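Long-range contacts in major capsid protein P2 (Pseudoalteromonas phage pm2, PDB 2VVF), which builds the outer shell of the phage capsid as a homotrimer whose subunits each fold into two jelly rolls: residues Pro41-Val47 / Tyr59-Asn63; Asn12-Gly16 / Ile120-Ala124; Asp33-Val39 / Ala125-Ala131; Val182-Phe187 / Tyr219-Phe223. All blocks are in the same frame, centred on the assembly; numbering follows the deposited sequence.

Contact 1 of 4, residues Pro41-Val47 / Tyr59-Asn63; sequences PSQIKNV and YKTLN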
# COMPACT_ATOMS: atom_id res chain seq x y z
N PRO A 41 0.96 -25.00 -15.45
CA PRO A 41 1.97 -23.98 -15.69
C PRO A 41 3.34 -24.61 -15.90
O PRO A 41 4.16 -24.11 -16.67
CB PRO A 41 1.95 -23.17 -14.39
CG PRO A 41 0.57 -23.34 -13.87
CD PRO A 41 0.18 -24.74 -14.23
N SER A 42 3.57 -25.74 -15.23
CA SER A 42 4.83 -26.46 -15.34
C SER A 42 4.92 -27.19 -16.68
O SER A 42 5.99 -27.62 -17.09
CB SER A 42 4.99 -27.44 -14.18
OG SER A 42 4.23 -27.03 -13.06
N GLN A 43 3.78 -27.33 -17.35
CA GLN A 43 3.73 -28.00 -18.65
C GLN A 43 3.97 -27.01 -19.79
O GLN A 43 4.05 -27.41 -20.95
CB GLN A 43 2.40 -28.74 -18.83
CG GLN A 43 2.48 -30.23 -18.48
CD GLN A 43 1.13 -30.84 -18.20
OE1 GLN A 43 0.09 -30.18 -18.31
NE2 GLN A 43 1.12 -32.12 -17.83
N ILE A 44 4.09 -25.74 -19.45
CA ILE A 44 4.38 -24.70 -20.43
C ILE A 44 5.86 -24.36 -20.25
O ILE A 44 6.22 -23.51 -19.43
CB ILE A 44 3.49 -23.46 -20.23
CG1 ILE A 44 2.02 -23.83 -20.38
CG2 ILE A 44 3.88 -22.36 -21.21
CD1 ILE A 44 1.60 -24.10 -21.81
N LYS A 45 6.71 -25.07 -20.98
CA LYS A 45 8.16 -24.93 -20.84
C LYS A 45 8.84 -23.92 -21.75
O LYS A 45 8.26 -23.45 -22.73
CB LYS A 45 8.84 -26.29 -20.96
CG LYS A 45 8.08 -27.43 -20.29
CD LYS A 45 8.52 -28.78 -20.83
CE LYS A 45 8.14 -28.94 -22.29
NZ LYS A 45 8.76 -30.15 -22.91
N ASN A 46 10.08 -23.60 -21.41
CA ASN A 46 10.91 -22.68 -22.18
C ASN A 46 10.19 -21.42 -22.64
O ASN A 46 10.06 -21.17 -23.84
CB ASN A 46 11.57 -23.40 -23.36
CG ASN A 46 12.19 -24.72 -22.95
OD1 ASN A 46 12.91 -24.80 -21.95
ND2 ASN A 46 11.90 -25.78 -23.70
N VAL A 47 9.73 -20.63 -21.69
CA VAL A 47 9.05 -19.38 -22.00
C VAL A 47 10.09 -18.30 -22.26
O VAL A 47 10.90 -17.98 -21.39
CB VAL A 47 8.08 -18.97 -20.87
CG1 VAL A 47 7.29 -17.73 -21.27
CG2 VAL A 47 7.15 -20.13 -20.53
N TYR A 59 11.94 -18.09 -18.83
CA TYR A 59 11.35 -18.85 -17.74
C TYR A 59 11.40 -20.33 -18.10
O TYR A 59 10.90 -20.73 -19.15
CB TYR A 59 9.88 -18.45 -17.52
CG TYR A 59 9.68 -17.02 -17.06
CD1 TYR A 59 9.52 -16.72 -15.72
CD2 TYR A 59 9.62 -15.98 -17.98
CE1 TYR A 59 9.32 -15.42 -15.29
CE2 TYR A 59 9.42 -14.68 -17.57
CZ TYR A 59 9.27 -14.40 -16.22
OH TYR A 59 9.07 -13.11 -15.81
N LYS A 60 12.00 -21.14 -17.23
CA LYS A 60 12.08 -22.58 -17.47
C LYS A 60 10.68 -23.13 -17.72
O LYS A 60 10.46 -23.93 -18.63
CB LYS A 60 12.72 -23.29 -16.27
CG LYS A 60 13.56 -24.50 -16.64
CD LYS A 60 14.34 -25.01 -15.44
CE LYS A 60 14.41 -26.52 -15.42
NZ LYS A 60 14.09 -27.08 -14.08
N THR A 61 9.73 -22.68 -16.90
CA THR A 61 8.33 -23.06 -17.04
C THR A 61 7.45 -21.88 -16.62
O THR A 61 7.92 -20.95 -15.97
CB THR A 61 7.99 -24.33 -16.23
OG1 THR A 61 7.56 -23.96 -14.91
CG2 THR A 61 9.18 -25.25 -16.14
N LEU A 62 6.19 -21.92 -17.02
CA LEU A 62 5.25 -20.85 -16.69
C LEU A 62 5.05 -20.73 -15.19
O LEU A 62 4.59 -19.70 -14.70
CB LEU A 62 3.91 -21.07 -17.40
CG LEU A 62 3.04 -19.83 -17.60
CD1 LEU A 62 3.76 -18.80 -18.45
CD2 LEU A 62 1.71 -20.21 -18.22
N ASN A 63 5.39 -21.78 -14.45
CA ASN A 63 5.25 -21.78 -13.00
C ASN A 63 6.19 -20.79 -12.34
O ASN A 63 5.93 -20.31 -11.24
CB ASN A 63 5.49 -23.18 -12.44
CG ASN A 63 5.10 -23.29 -10.98
OD1 ASN A 63 4.00 -22.91 -10.59
ND2 ASN A 63 6.01 -23.81 -10.16
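L62 holds CG anti to its backbone N (chi1 -157°), and I44 does the same with CG2, which sets the two side chains side by side and pointing the same way, CB of I44 3.7 Å from CB of L62. V47 CG2 adds its methyl to the seam, 4.2 Å from L62 CD1. These branched apolar residues suit a buried seam, and L34 of strand 28-37 continues it beyond L62. The backbones form the end of an antiparallel hairpin in the four-stranded sheet of the N-terminal jelly roll: V47 and Y59 are a hydrogen-bonded pair, V47 N to Y59 O and Y59 N to V47 O both 2.8 Å. After Y59 the chain turns a corner at K60, whose O still accepts from N46 N at 2.8 Å. L62 N then reaches I44 O, 2.9 Å away. T61 suits the entry to helix 63-71 because its OG1 accepts from N63 N at 3.1 Å, a capping bond. P41 lays CB against N63 CB, 4.0 Å apart, and also packs on I66 of helix 63-71. N46 ND2 is held by D119, and Y59 OH by E68 of the same helix.

Contact 2 of 4, residues Asn12-Gly16 / Ile120-Ala124; sequences NVAAG and IDEAA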
# COMPACT_ATOMS: atom_id res chain seq x y z
N ASN A 12 -2.11 -22.85 -33.31
CA ASN A 12 -1.70 -24.22 -33.03
C ASN A 12 -1.41 -24.55 -31.58
O ASN A 12 -0.31 -24.98 -31.24
CB ASN A 12 -0.51 -24.61 -33.91
CG ASN A 12 -0.62 -24.04 -35.31
OD1 ASN A 12 -1.60 -24.29 -36.02
ND2 ASN A 12 0.37 -23.26 -35.71
N VAL A 13 -2.42 -24.41 -30.72
CA VAL A 13 -2.26 -24.75 -29.31
C VAL A 13 -2.59 -26.22 -29.09
O VAL A 13 -3.76 -26.61 -29.03
CB VAL A 13 -3.11 -23.84 -28.41
CG1 VAL A 13 -3.06 -24.32 -26.96
CG2 VAL A 13 -2.65 -22.40 -28.51
N ALA A 14 -1.55 -27.05 -29.00
CA ALA A 14 -1.73 -28.48 -28.79
C ALA A 14 -0.55 -29.06 -28.03
O ALA A 14 0.54 -28.48 -28.02
CB ALA A 14 -1.92 -29.19 -30.12
N ALA A 15 -0.76 -30.22 -27.42
CA ALA A 15 0.29 -30.89 -26.66
C ALA A 15 1.51 -31.21 -27.53
O ALA A 15 1.37 -31.72 -28.65
CB ALA A 15 -0.24 -32.16 -26.01
N GLY A 16 2.70 -30.91 -27.02
CA GLY A 16 3.94 -31.17 -27.74
C GLY A 16 4.24 -30.13 -28.81
O GLY A 16 5.23 -30.23 -29.53
N ILE A 120 4.66 -26.42 -25.45
CA ILE A 120 3.62 -27.12 -24.70
C ILE A 120 4.04 -28.58 -24.50
O ILE A 120 4.32 -29.30 -25.46
CB ILE A 120 2.25 -27.02 -25.40
CG1 ILE A 120 1.96 -25.57 -25.80
CG2 ILE A 120 1.15 -27.56 -24.48
CD1 ILE A 120 0.59 -25.37 -26.42
N ASP A 121 4.11 -29.00 -23.24
CA ASP A 121 4.51 -30.37 -22.93
C ASP A 121 3.62 -31.39 -23.63
O ASP A 121 2.45 -31.12 -23.92
CB ASP A 121 4.50 -30.61 -21.42
CG ASP A 121 5.17 -31.91 -21.03
OD1 ASP A 121 6.42 -31.98 -21.11
OD2 ASP A 121 4.46 -32.86 -20.65
N GLU A 122 4.19 -32.55 -23.92
CA GLU A 122 3.47 -33.62 -24.60
C GLU A 122 2.37 -34.22 -23.74
O GLU A 122 1.38 -34.74 -24.26
CB GLU A 122 4.45 -34.71 -25.03
CG GLU A 122 4.15 -35.33 -26.38
CD GLU A 122 5.17 -36.39 -26.77
OE1 GLU A 122 6.38 -36.08 -26.76
OE2 GLU A 122 4.76 -37.53 -27.07
N ALA A 123 2.56 -34.17 -22.42
CA ALA A 123 1.60 -34.73 -21.48
C ALA A 123 0.37 -33.85 -21.27
O ALA A 123 -0.59 -34.25 -20.60
CB ALA A 123 2.27 -35.03 -20.15
N ALA A 124 0.39 -32.65 -21.84
CA ALA A 124 -0.72 -31.71 -21.70
C ALA A 124 -2.05 -32.36 -22.05
O ALA A 124 -2.24 -32.88 -23.15
CB ALA A 124 -0.49 -30.47 -22.56
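The amide N of G16 sits between two carbonyl oxygens of the facing loop, I120 O at 2.8 Å and D121 O at 3.1 Å. Both bonds are weak, because a single N-H is shared between them and can point straight at neither. The site is a meeting of two loops in the N-terminal jelly roll: residues 12-16 lead into strand 18-23, while 120-124 leave its sheet neighbour, strand 114-120, and turn toward strand 128-136. Glycine fits position 16 because the backbone there has a positive phi (79°) and a CB would be tight against CG of E122.

Next to this polar point the packing is apolar and small. A15 sets its methyl on the turn, with CB 3.8 Å from CB of A124 and 3.5 Å from E122 O; a methyl is small enough to lie directly against the turn's carbonyls. I120 is buried and supplies the main apolar side chain from its segment. Its CG1 lies beside the backbone N (chi1 -47°) and the chain then extends. A14 O lies against this side chain, 3.5 Å from both CB and CD1 of I120, and CD1 goes on to meet V13 CG1, where the two side chains cross at about a right angle. L129 of strand 128-136 touches both V13 and I120 and joins them to the facing sheet.

The facing loop is itself a type I beta turn from D121 to A124. Aspartate suits its first position because the carboxylate makes an Asx turn: OD2 accepts from A123 N at 2.9 Å, the donor lying above the carboxylate plane.

Contact 3 of 4, residues Asp33-Val39 / Ala125-Ala131; sequences DLRYSGV and AGPKLSA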
# COMPACT_ATOMS: atom_id res chain seq x y z
N ASP A 33 -2.20 -10.73 -19.75
CA ASP A 33 -2.87 -11.78 -19.00
C ASP A 33 -3.05 -13.04 -19.84
O ASP A 33 -3.79 -13.05 -20.82
CB ASP A 33 -4.22 -11.29 -18.47
CG ASP A 33 -4.11 -9.98 -17.72
OD1 ASP A 33 -3.19 -9.83 -16.89
OD2 ASP A 33 -4.94 -9.08 -17.97
N LEU A 34 -2.36 -14.11 -19.45
CA LEU A 34 -2.44 -15.37 -20.18
C LEU A 34 -3.33 -16.38 -19.47
O LEU A 34 -3.01 -16.84 -18.37
CB LEU A 34 -1.04 -15.96 -20.39
CG LEU A 34 -0.98 -17.33 -21.07
CD1 LEU A 34 -1.44 -17.25 -22.52
CD2 LEU A 34 0.42 -17.92 -20.98
N ARG A 35 -4.44 -16.72 -20.11
CA ARG A 35 -5.38 -17.69 -19.55
C ARG A 35 -5.02 -19.08 -20.07
O ARG A 35 -4.75 -19.26 -21.25
CB ARG A 35 -6.82 -17.33 -19.96
CG ARG A 35 -7.88 -18.20 -19.32
CD ARG A 35 -9.28 -17.68 -19.62
NE ARG A 35 -9.64 -16.55 -18.76
CZ ARG A 35 -9.87 -16.64 -17.46
NH1 ARG A 35 -9.76 -17.81 -16.84
NH2 ARG A 35 -10.20 -15.57 -16.76
N TYR A 36 -4.99 -20.05 -19.17
CA TYR A 36 -4.64 -21.42 -19.53
C TYR A 36 -5.58 -22.44 -18.92
O TYR A 36 -6.13 -22.24 -17.84
CB TYR A 36 -3.20 -21.73 -19.10
CG TYR A 36 -2.99 -21.66 -17.60
CD1 TYR A 36 -2.57 -20.49 -16.99
CD2 TYR A 36 -3.25 -22.77 -16.80
CE1 TYR A 36 -2.39 -20.42 -15.62
CE2 TYR A 36 -3.07 -22.71 -15.43
CZ TYR A 36 -2.65 -21.54 -14.84
OH TYR A 36 -2.47 -21.48 -13.48
N SER A 37 -5.75 -23.56 -19.62
CA SER A 37 -6.59 -24.65 -19.17
C SER A 37 -6.24 -25.91 -19.96
O SER A 37 -5.81 -25.82 -21.11
CB SER A 37 -8.07 -24.30 -19.34
OG SER A 37 -8.53 -24.61 -20.64
N GLY A 38 -6.41 -27.07 -19.34
CA GLY A 38 -6.08 -28.33 -19.99
C GLY A 38 -4.56 -28.52 -19.99
O GLY A 38 -4.03 -29.37 -20.71
N VAL A 39 -3.88 -27.73 -19.18
CA VAL A 39 -2.42 -27.79 -19.07
C VAL A 39 -1.97 -27.09 -17.79
O VAL A 39 -2.60 -26.14 -17.35
CB VAL A 39 -1.73 -27.17 -20.31
CG1 VAL A 39 -2.00 -25.67 -20.38
CG2 VAL A 39 -0.24 -27.46 -20.29
N ALA A 125 -2.98 -32.34 -21.09
CA ALA A 125 -4.30 -32.93 -21.28
C ALA A 125 -5.02 -32.43 -22.53
O ALA A 125 -5.27 -33.20 -23.46
CB ALA A 125 -5.16 -32.70 -20.04
N GLY A 126 -5.36 -31.15 -22.54
CA GLY A 126 -6.05 -30.54 -23.68
C GLY A 126 -5.82 -29.03 -23.64
O GLY A 126 -6.76 -28.25 -23.44
N PRO A 127 -4.57 -28.64 -23.83
CA PRO A 127 -4.16 -27.23 -23.78
C PRO A 127 -5.11 -26.24 -24.46
O PRO A 127 -5.55 -26.45 -25.59
CB PRO A 127 -2.80 -27.24 -24.48
CG PRO A 127 -2.83 -28.44 -25.35
CD PRO A 127 -3.63 -29.46 -24.60
N LYS A 128 -5.38 -25.15 -23.75
CA LYS A 128 -6.23 -24.07 -24.25
C LYS A 128 -5.64 -22.77 -23.71
O LYS A 128 -5.60 -22.56 -22.50
CB LYS A 128 -7.67 -24.24 -23.75
CG LYS A 128 -8.63 -24.81 -24.78
CD LYS A 128 -9.78 -25.54 -24.12
CE LYS A 128 -10.34 -26.62 -25.02
NZ LYS A 128 -11.73 -27.01 -24.63
N LEU A 129 -5.14 -21.92 -24.60
CA LEU A 129 -4.52 -20.68 -24.18
C LEU A 129 -5.00 -19.46 -24.95
O LEU A 129 -5.10 -19.48 -26.18
CB LEU A 129 -3.00 -20.78 -24.26
CG LEU A 129 -2.36 -22.00 -23.59
CD1 LEU A 129 -1.24 -22.56 -24.46
CD2 LEU A 129 -1.83 -21.64 -22.21
N SER A 130 -5.27 -18.39 -24.21
CA SER A 130 -5.70 -17.12 -24.79
C SER A 130 -5.00 -16.00 -24.04
O SER A 130 -4.54 -16.20 -22.91
CB SER A 130 -7.22 -16.96 -24.69
OG SER A 130 -7.65 -17.14 -23.35
N ALA A 131 -4.90 -14.83 -24.65
CA ALA A 131 -4.23 -13.71 -24.02
C ALA A 131 -4.97 -12.39 -24.16
O ALA A 131 -5.61 -12.12 -25.17
CB ALA A 131 -2.80 -13.58 -24.55
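L129 CD2 rests on Y36 CB at 3.4 Å, the apolar centre of this strand pair. The leucine keeps CG beside its backbone N (chi1 -50°); CD2 also lies 4.4 Å from V39 CG1. On the same face L34 swings CD1 across to S130 O at 3.3 Å, with L129 CB and A131 CB close by. Leucine and alanine suit this side, which turns inward to L62 and to F118 and I120 of the facing sheet. The strands 33-37 and 128-131 run antiparallel, their axes 4.7 Å apart, within one sheet of the N-terminal jelly roll. R35 and S130 make a hydrogen-bonded pair, R35 N giving to S130 O at 2.8 Å, while the two bonds between S37 and K128 are weak. Where the strand ends, G38 O accepts from G126 N at 2.9 Å. Glycine belongs at 38 because a CB would clash with G126 O.

The other face carries R35, S37, K128 and S130. S130 OG lies 3.5 Å from R35 CB, and S37 OG 3.2 Å from K128 CB, so the hydroxyls lie against the aliphatic bases of the long side chains. The charged end of R35 leads away to a salt bridge with D202 of the second subunit, and D33 pairs with S82 and with Q209 of that subunit. One face of the strand pair therefore turns toward the apolar interior, while R35 and D33 reach the second subunit with their charged ends.

Contact 4 of 4, residues Val182-Phe187 / Tyr219-Phe223; sequences VDAVEF and YTIDF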
# COMPACT_ATOMS: atom_id res chain seq x y z
N VAL A 182 20.07 -24.73 1.09
CA VAL A 182 20.83 -23.50 1.34
C VAL A 182 20.55 -22.97 2.74
O VAL A 182 19.41 -22.67 3.09
CB VAL A 182 20.59 -22.44 0.25
CG1 VAL A 182 21.32 -21.15 0.59
CG2 VAL A 182 21.04 -22.97 -1.11
N ASP A 183 21.60 -22.88 3.56
CA ASP A 183 21.47 -22.41 4.94
C ASP A 183 21.67 -20.90 5.06
O ASP A 183 20.88 -20.21 5.71
CB ASP A 183 22.49 -23.12 5.83
CG ASP A 183 22.18 -24.59 6.02
OD1 ASP A 183 20.99 -24.93 6.19
OD2 ASP A 183 23.12 -25.41 6.01
N ALA A 184 22.74 -20.40 4.45
CA ALA A 184 23.06 -18.99 4.51
C ALA A 184 23.79 -18.56 3.25
O ALA A 184 24.38 -19.39 2.56
CB ALA A 184 23.89 -18.68 5.74
N VAL A 185 23.74 -17.27 2.96
CA VAL A 185 24.39 -16.73 1.77
C VAL A 185 25.04 -15.39 2.09
O VAL A 185 24.60 -14.67 2.98
CB VAL A 185 23.41 -16.60 0.59
CG1 VAL A 185 24.10 -15.97 -0.62
CG2 VAL A 185 22.82 -17.96 0.24
N GLU A 186 26.10 -15.07 1.36
CA GLU A 186 26.82 -13.82 1.55
C GLU A 186 27.06 -13.21 0.18
O GLU A 186 27.44 -13.91 -0.76
CB GLU A 186 28.15 -14.09 2.25
CG GLU A 186 29.05 -12.87 2.38
CD GLU A 186 30.39 -13.20 3.03
OE1 GLU A 186 30.40 -13.98 4.01
OE2 GLU A 186 31.42 -12.69 2.55
N PHE A 187 26.82 -11.91 0.06
CA PHE A 187 27.03 -11.22 -1.21
C PHE A 187 28.05 -10.11 -1.06
O PHE A 187 27.97 -9.29 -0.14
CB PHE A 187 25.72 -10.67 -1.75
CG PHE A 187 25.87 -9.91 -3.04
CD1 PHE A 187 26.00 -10.59 -4.25
CD2 PHE A 187 25.90 -8.53 -3.05
CE1 PHE A 187 26.15 -9.89 -5.44
CE2 PHE A 187 26.04 -7.83 -4.23
CZ PHE A 187 26.17 -8.51 -5.43
N TYR A 219 16.43 -18.95 -2.02
CA TYR A 219 17.08 -17.94 -1.20
C TYR A 219 17.13 -16.68 -2.05
O TYR A 219 17.93 -16.58 -2.98
CB TYR A 219 18.49 -18.36 -0.80
CG TYR A 219 19.10 -17.51 0.28
CD1 TYR A 219 19.13 -17.94 1.60
CD2 TYR A 219 19.66 -16.27 -0.02
CE1 TYR A 219 19.69 -17.16 2.60
CE2 TYR A 219 20.22 -15.48 0.97
CZ TYR A 219 20.23 -15.93 2.28
OH TYR A 219 20.80 -15.15 3.26
N THR A 220 16.24 -15.73 -1.75
CA THR A 220 16.15 -14.50 -2.52
C THR A 220 16.96 -13.35 -1.95
O THR A 220 16.85 -13.03 -0.76
CB THR A 220 14.68 -14.09 -2.74
OG1 THR A 220 14.02 -15.04 -3.58
CG2 THR A 220 14.60 -12.70 -3.37
N ILE A 221 17.76 -12.73 -2.80
CA ILE A 221 18.56 -11.57 -2.42
C ILE A 221 17.96 -10.37 -3.14
O ILE A 221 18.35 -10.03 -4.25
CB ILE A 221 20.04 -11.75 -2.78
CG1 ILE A 221 20.68 -12.80 -1.86
CG2 ILE A 221 20.78 -10.42 -2.67
CD1 ILE A 221 22.10 -13.15 -2.24
N ASP A 222 16.96 -9.76 -2.50
CA ASP A 222 16.26 -8.61 -3.06
C ASP A 222 17.03 -7.31 -2.85
O ASP A 222 17.26 -6.90 -1.71
CB ASP A 222 14.87 -8.50 -2.42
CG ASP A 222 13.85 -7.87 -3.33
OD1 ASP A 222 14.23 -6.97 -4.12
OD2 ASP A 222 12.67 -8.25 -3.26
N PHE A 223 17.43 -6.68 -3.94
CA PHE A 223 18.18 -5.43 -3.88
C PHE A 223 17.26 -4.22 -4.02
O PHE A 223 17.72 -3.08 -4.06
CB PHE A 223 19.26 -5.39 -4.96
CG PHE A 223 20.33 -6.43 -4.80
CD1 PHE A 223 21.20 -6.39 -3.72
CD2 PHE A 223 20.49 -7.43 -5.74
CE1 PHE A 223 22.19 -7.35 -3.57
CE2 PHE A 223 21.47 -8.39 -5.60
CZ PHE A 223 22.33 -8.35 -4.51
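V185 CG2 sits over the centre of the Y219 ring, 3.5 Å from the centroid, in a CH-pi contact, the two side chains running antiparallel. Their strands, 182-187 and 219-222, face each other across the buried core of the C-terminal jelly roll, one from each sheet, with axes 8.8 Å apart and 24° between their directions. Contact is made mainly by side chains, with no backbone pairing between the strands. V185 suits the middle because its two branches serve two partners: with CG1 anti to the backbone N (chi1 178°), that methyl crosses to I221 CD1 at 3.8 Å, leaving CG2 for the ring. V182 meets the same ring farther along, CG1 at 4.0 Å from Y219 CD1.

At the other end the edge of F223 is turned to the face of F187, centroids 5.0 Å apart and planes at 56°. Two large aromatic rings suit this buried end, and M1 of the third subunit packs on both.

Outside this shell, I177 of strand 171-178 lies on V182 and V185, and L244 of strand 242-248 on F187 and I221. D183 and A184 share D247 as partner on strand 242-248, making a classic beta bulge. The tyrosine ring is positioned at its far end, where OH is hydrogen-bonded to L198 O. CZ of F223 stands 3.7 Å above the plane of the F187 ring, over its centre.

Contacts 1, 2 and 3 cluster in the N-terminal jelly roll, their centres 10 to 12 Å apart, and touch one another. Contact 1 lies within the chain loops that contacts 2 and 3 close, whose segments alternate along the sequence. Contact 3 pairs strands 28-37 and 128-136 of one sheet; contact 1 lies on the end of the opposite sheet, and contact 2 joins the loops beside them. I44 packs on V39 and L129, linking the two sheets. Contact 4 follows later in the sequence, about 34 Å from contact 3 between centres, and spans the two sheets of the C-terminal jelly roll. Contacts 3 and 4 reach different neighbouring subunits, so each jelly roll takes part in the trimer.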